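Local structure of putative GH105 family protein (3QWT) at residues D169-K180 with W236-L247. The protein is of unknown function but probably acts as a glycoside hydrolase of family GH105, whose known members cleave unsaturated glucuronyl or galacturonyl residues from oligosaccharides. Numbering follows the deposited sequence.
Sequences DTLMMTVLPLAK and WLTIVIPDFLEL
Trp236 and Met172 meet where two near-parallel helices of the alpha/alpha toroid, 170-180 and 236-247, run side by side with axes 9.1 Å apart and 19° between their directions. The selenomethionine Met172 can be followed outward. Its CB touches both Val240 CG2 and Trp236 CE3. With CG anti to the backbone N (chi1 176°), CG approaches the indole obliquely, 3.7 Å from Trp236 CE3. The chain then bends at chi2, SE comes to rest against the methyls Ile239 CG2 and Val240 CG2, each 3.9 Å away, while making a long, oblique Met-aromatic contact with the indole, and the chain turns again at chi3 into the terminal CE. A second selenomethionine, Met173, brings its CE over one face of the six-membered ring, a CH-pi contact 3.7 Å from the centroid. On the pyrrole side of the indole, Trp236 NE1 gives a bent hydrogen bond to Asp169 OD1, reaching that oxygen from above the carboxylate plane. Asp169 OD2 is held by His215, and a glycerol, probably from the crystallisation liquor, lies about 3 Å from the Asp169 side chain and may mark a pocket. Toward the C-terminal ends the contact is apolar: Ala179 CB meets the edge of the Phe244 ring at CE1, and Leu176 CD1 touches Leu247 CD1. Lys180 reaches past Leu247 to a salt bridge with Glu123, its CD passing 4.0 Å from Leu247 CD2.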
loop_
_atom_site.group_PDB
_atom_site.type_symbol
_atom_site.label_atom_id
_atom_site.label_comp_id
_atom_site.label_asym_id
_atom_site.label_seq_id
_atom_site.Cartn_x
_atom_site.Cartn_y
_atom_site.Cartn_z
ATOM N N ASP A 169 -24.525 -18.919 -26.317
ATOM C CA ASP A 169 -25.371 -19.018 -25.143
ATOM C C ASP A 169 -24.531 -19.239 -23.866
ATOM O O ASP A 169 -24.913 -18.836 -22.767
ATOM C CB ASP A 169 -26.400 -20.158 -25.328
ATOM C CG ASP A 169 -27.197 -20.049 -26.664
ATOM O OD1 ASP A 169 -28.438 -19.853 -26.635
ATOM O OD2 ASP A 169 -26.585 -20.166 -27.750
ATOM N N THR A 170 -23.386 -19.884 -24.018
ATOM C CA THR A 170 -22.524 -20.134 -22.881
ATOM C C THR A 170 -22.222 -18.827 -22.175
ATOM O O THR A 170 -22.107 -18.813 -20.968
ATOM C CB THR A 170 -21.227 -20.811 -23.310
ATOM O OG1 THR A 170 -21.544 -22.050 -23.950
ATOM C CG2 THR A 170 -20.324 -21.077 -22.119
ATOM N N LEU A 171 -22.122 -17.721 -22.913
ATOM C CA LEU A 171 -21.705 -16.485 -22.245
ATOM C C LEU A 171 -22.729 -16.025 -21.216
ATOM O O LEU A 171 -22.364 -15.449 -20.191
ATOM C CB LEU A 171 -21.335 -15.366 -23.236
ATOM C CG LEU A 171 -19.992 -15.602 -23.949
ATOM C CD1 LEU A 171 -19.886 -14.798 -25.232
ATOM C CD2 LEU A 171 -18.802 -15.306 -23.031
HETATM N N MSE A 172 -24.004 -16.307 -21.482
HETATM C CA MSE A 172 -25.077 -15.888 -20.596
HETATM C C MSE A 172 -25.321 -16.881 -19.450
HETATM O O MSE A 172 -25.512 -16.475 -18.294
HETATM C CB MSE A 172 -26.375 -15.680 -21.392
HETATM C CG MSE A 172 -27.603 -15.329 -20.554
HETATM SE SE MSE A 172 -27.547 -13.506 -19.849
HETATM C CE MSE A 172 -27.560 -13.939 -17.946
HETATM N N MSE A 173 -25.317 -18.171 -19.775
HETATM C CA MSE A 173 -25.735 -19.211 -18.833
HETATM C C MSE A 173 -24.671 -19.665 -17.821
HETATM O O MSE A 173 -25.022 -20.214 -16.780
HETATM C CB MSE A 173 -26.230 -20.438 -19.583
HETATM C CG MSE A 173 -27.187 -20.134 -20.723
HETATM SE SE MSE A 173 -28.564 -18.834 -20.275
HETATM C CE MSE A 173 -29.118 -18.459 -22.123
ATOM N N THR A 174 -23.388 -19.476 -18.130
ATOM C CA THR A 174 -22.323 -19.908 -17.215
ATOM C C THR A 174 -21.237 -18.863 -16.985
ATOM O O THR A 174 -20.816 -18.637 -15.857
ATOM C CB THR A 174 -21.669 -21.244 -17.670
ATOM O OG1 THR A 174 -22.598 -22.307 -17.468
ATOM C CG2 THR A 174 -20.425 -21.565 -16.861
ATOM N N VAL A 175 -20.763 -18.229 -18.043
ATOM C CA VAL A 175 -19.708 -17.265 -17.837
ATOM C C VAL A 175 -20.130 -16.121 -16.918
ATOM O O VAL A 175 -19.456 -15.829 -15.943
ATOM C CB VAL A 175 -19.174 -16.664 -19.131
ATOM C CG1 VAL A 175 -17.958 -15.804 -18.793
ATOM C CG2 VAL A 175 -18.806 -17.759 -20.099
ATOM N N LEU A 176 -21.227 -15.454 -17.235
ATOM C CA LEU A 176 -21.608 -14.302 -16.438
ATOM C C LEU A 176 -21.859 -14.702 -14.980
ATOM O O LEU A 176 -21.409 -14.015 -14.072
ATOM C CB LEU A 176 -22.816 -13.584 -17.045
ATOM C CG LEU A 176 -23.317 -12.398 -16.222
ATOM C CD1 LEU A 176 -22.215 -11.372 -16.011
ATOM C CD2 LEU A 176 -24.485 -11.762 -16.910
ATOM N N PRO A 177 -22.581 -15.815 -14.751
ATOM C CA PRO A 177 -22.755 -16.260 -13.359
ATOM C C PRO A 177 -21.425 -16.501 -12.663
ATOM O O PRO A 177 -21.269 -16.159 -11.491
ATOM C CB PRO A 177 -23.523 -17.579 -13.502
ATOM C CG PRO A 177 -24.300 -17.414 -14.776
ATOM C CD PRO A 177 -23.462 -16.549 -15.684
ATOM N N LEU A 178 -20.472 -17.086 -13.377
ATOM C CA LEU A 178 -19.162 -17.362 -12.788
ATOM C C LEU A 178 -18.426 -16.078 -12.397
ATOM O O LEU A 178 -17.898 -15.964 -11.301
ATOM C CB LEU A 178 -18.302 -18.189 -13.737
ATOM C CG LEU A 178 -16.875 -18.392 -13.245
ATOM C CD1 LEU A 178 -16.832 -19.197 -11.921
ATOM C CD2 LEU A 178 -16.079 -19.077 -14.330
ATOM N N ALA A 179 -18.403 -15.116 -13.307
ATOM C CA ALA A 179 -17.910 -13.774 -13.024
ATOM C C ALA A 179 -18.569 -13.167 -11.779
ATOM O O ALA A 179 -17.894 -12.633 -10.901
ATOM C CB ALA A 179 -18.166 -12.876 -14.221
ATOM N N LYS A 180 -19.888 -13.231 -11.697
ATOM C CA LYS A 180 -20.552 -12.544 -10.598
ATOM C C LYS A 180 -20.127 -13.189 -9.278
ATOM O O LYS A 180 -19.756 -12.497 -8.318
ATOM C CB LYS A 180 -22.070 -12.537 -10.771
ATOM C CG LYS A 180 -22.845 -12.102 -9.524
ATOM C CD LYS A 180 -22.478 -10.701 -9.066
ATOM C CE LYS A 180 -23.436 -10.206 -7.967
ATOM N NZ LYS A 180 -23.109 -8.846 -7.396
ATOM N N TRP A 236 -27.664 -12.542 -26.587
ATOM C CA TRP A 236 -27.000 -12.939 -25.353
ATOM C C TRP A 236 -25.745 -12.102 -25.164
ATOM O O TRP A 236 -25.284 -11.905 -24.045
ATOM C CB TRP A 236 -26.598 -14.411 -25.363
ATOM C CG TRP A 236 -27.706 -15.324 -25.401
ATOM C CD1 TRP A 236 -27.813 -16.421 -26.179
ATOM C CD2 TRP A 236 -28.906 -15.250 -24.629
ATOM N NE1 TRP A 236 -29.012 -17.050 -25.950
ATOM C CE2 TRP A 236 -29.703 -16.350 -25.000
ATOM C CE3 TRP A 236 -29.388 -14.360 -23.661
ATOM C CZ2 TRP A 236 -30.969 -16.581 -24.454
ATOM C CZ3 TRP A 236 -30.651 -14.600 -23.099
ATOM C CH2 TRP A 236 -31.421 -15.695 -23.505
ATOM N N LEU A 237 -25.185 -11.615 -26.263
ATOM C CA LEU A 237 -23.954 -10.852 -26.147
ATOM C C LEU A 237 -24.237 -9.405 -25.877
ATOM O O LEU A 237 -23.548 -8.774 -25.077
ATOM C CB LEU A 237 -23.061 -11.015 -27.373
ATOM C CG LEU A 237 -22.031 -12.070 -27.002
ATOM C CD1 LEU A 237 -22.072 -13.191 -28.009
ATOM C CD2 LEU A 237 -20.641 -11.456 -26.859
ATOM N N THR A 238 -25.248 -8.876 -26.552
ATOM C CA THR A 238 -25.644 -7.507 -26.322
ATOM C C THR A 238 -26.057 -7.332 -24.869
ATOM O O THR A 238 -26.000 -6.230 -24.330
ATOM C CB THR A 238 -26.822 -7.128 -27.196
ATOM O OG1 THR A 238 -26.758 -7.876 -28.413
ATOM C CG2 THR A 238 -26.774 -5.660 -27.494
ATOM N N ILE A 239 -26.502 -8.424 -24.253
ATOM C CA ILE A 239 -26.885 -8.416 -22.844
ATOM C C ILE A 239 -25.671 -8.554 -21.937
ATOM O O ILE A 239 -25.515 -7.793 -20.980
ATOM C CB ILE A 239 -27.827 -9.575 -22.529
ATOM C CG1 ILE A 239 -29.218 -9.303 -23.123
ATOM C CG2 ILE A 239 -27.882 -9.792 -21.027
ATOM C CD1 ILE A 239 -30.177 -10.487 -23.078
ATOM N N VAL A 240 -24.808 -9.521 -22.257
ATOM C CA VAL A 240 -23.729 -9.916 -21.363
ATOM C C VAL A 240 -22.576 -8.916 -21.329
ATOM O O VAL A 240 -22.065 -8.569 -20.262
ATOM C CB VAL A 240 -23.174 -11.297 -21.736
ATOM C CG1 VAL A 240 -21.881 -11.543 -21.023
ATOM C CG2 VAL A 240 -24.152 -12.372 -21.375
ATOM N N ILE A 241 -22.152 -8.452 -22.490
ATOM C CA ILE A 241 -21.015 -7.545 -22.509
ATOM C C ILE A 241 -21.222 -6.348 -21.563
ATOM O O ILE A 241 -20.323 -5.988 -20.800
ATOM C CB ILE A 241 -20.672 -7.085 -23.931
ATOM C CG1 ILE A 241 -20.156 -8.284 -24.736
ATOM C CG2 ILE A 241 -19.618 -5.973 -23.899
ATOM C CD1 ILE A 241 -19.864 -7.986 -26.195
ATOM N N PRO A 242 -22.407 -5.736 -21.604
ATOM C CA PRO A 242 -22.597 -4.572 -20.745
ATOM C C PRO A 242 -22.649 -4.986 -19.290
ATOM O O PRO A 242 -22.096 -4.287 -18.439
ATOM C CB PRO A 242 -23.957 -4.025 -21.197
ATOM C CG PRO A 242 -24.077 -4.481 -22.600
ATOM C CD PRO A 242 -23.475 -5.855 -22.607
ATOM N N ASP A 243 -23.288 -6.116 -19.002
ATOM C CA ASP A 243 -23.359 -6.561 -17.613
ATOM C C ASP A 243 -21.999 -6.998 -17.101
ATOM O O ASP A 243 -21.634 -6.725 -15.959
ATOM C CB ASP A 243 -24.409 -7.659 -17.445
ATOM C CG ASP A 243 -25.829 -7.105 -17.466
ATOM O OD1 ASP A 243 -26.017 -5.916 -17.809
ATOM O OD2 ASP A 243 -26.751 -7.855 -17.141
ATOM N N PHE A 244 -21.242 -7.656 -17.967
ATOM C CA PHE A 244 -19.904 -8.096 -17.625
ATOM C C PHE A 244 -19.005 -6.873 -17.376
ATOM O O PHE A 244 -18.281 -6.807 -16.376
ATOM C CB PHE A 244 -19.366 -8.990 -18.743
ATOM C CG PHE A 244 -18.065 -9.659 -18.422
ATOM C CD1 PHE A 244 -17.909 -10.373 -17.261
ATOM C CD2 PHE A 244 -16.999 -9.571 -19.297
ATOM C CE1 PHE A 244 -16.718 -10.981 -16.973
ATOM C CE2 PHE A 244 -15.813 -10.172 -19.017
ATOM C CZ PHE A 244 -15.668 -10.884 -17.847
ATOM N N LEU A 245 -19.085 -5.887 -18.264
ATOM C CA LEU A 245 -18.273 -4.689 -18.121
ATOM C C LEU A 245 -18.557 -3.979 -16.811
ATOM O O LEU A 245 -17.656 -3.442 -16.148
ATOM C CB LEU A 245 -18.536 -3.729 -19.262
ATOM C CG LEU A 245 -17.885 -4.089 -20.592
ATOM C CD1 LEU A 245 -18.255 -3.036 -21.622
ATOM C CD2 LEU A 245 -16.382 -4.198 -20.427
ATOM N N GLU A 246 -19.825 -3.961 -16.441
ATOM C CA GLU A 246 -20.227 -3.271 -15.236
ATOM C C GLU A 246 -19.682 -4.020 -14.023
ATOM O O GLU A 246 -19.191 -3.398 -13.079
ATOM C CB GLU A 246 -21.751 -3.164 -15.187
ATOM C CG GLU A 246 -22.304 -2.564 -13.913
ATOM C CD GLU A 246 -23.823 -2.440 -13.973
ATOM O OE1 GLU A 246 -24.313 -1.312 -14.141
ATOM O OE2 GLU A 246 -24.517 -3.475 -13.879
ATOM N N LEU A 247 -19.777 -5.352 -14.062
ATOM C CA LEU A 247 -19.102 -6.201 -13.102
ATOM C C LEU A 247 -17.608 -5.889 -13.000
ATOM O O LEU A 247 -17.082 -5.748 -11.899
ATOM C CB LEU A 247 -19.292 -7.681 -13.425
ATOM C CG LEU A 247 -20.353 -8.394 -12.586
ATOM C CD1 LEU A 247 -20.541 -9.822 -13.063
ATOM C CD2 LEU A 247 -19.989 -8.353 -11.105
#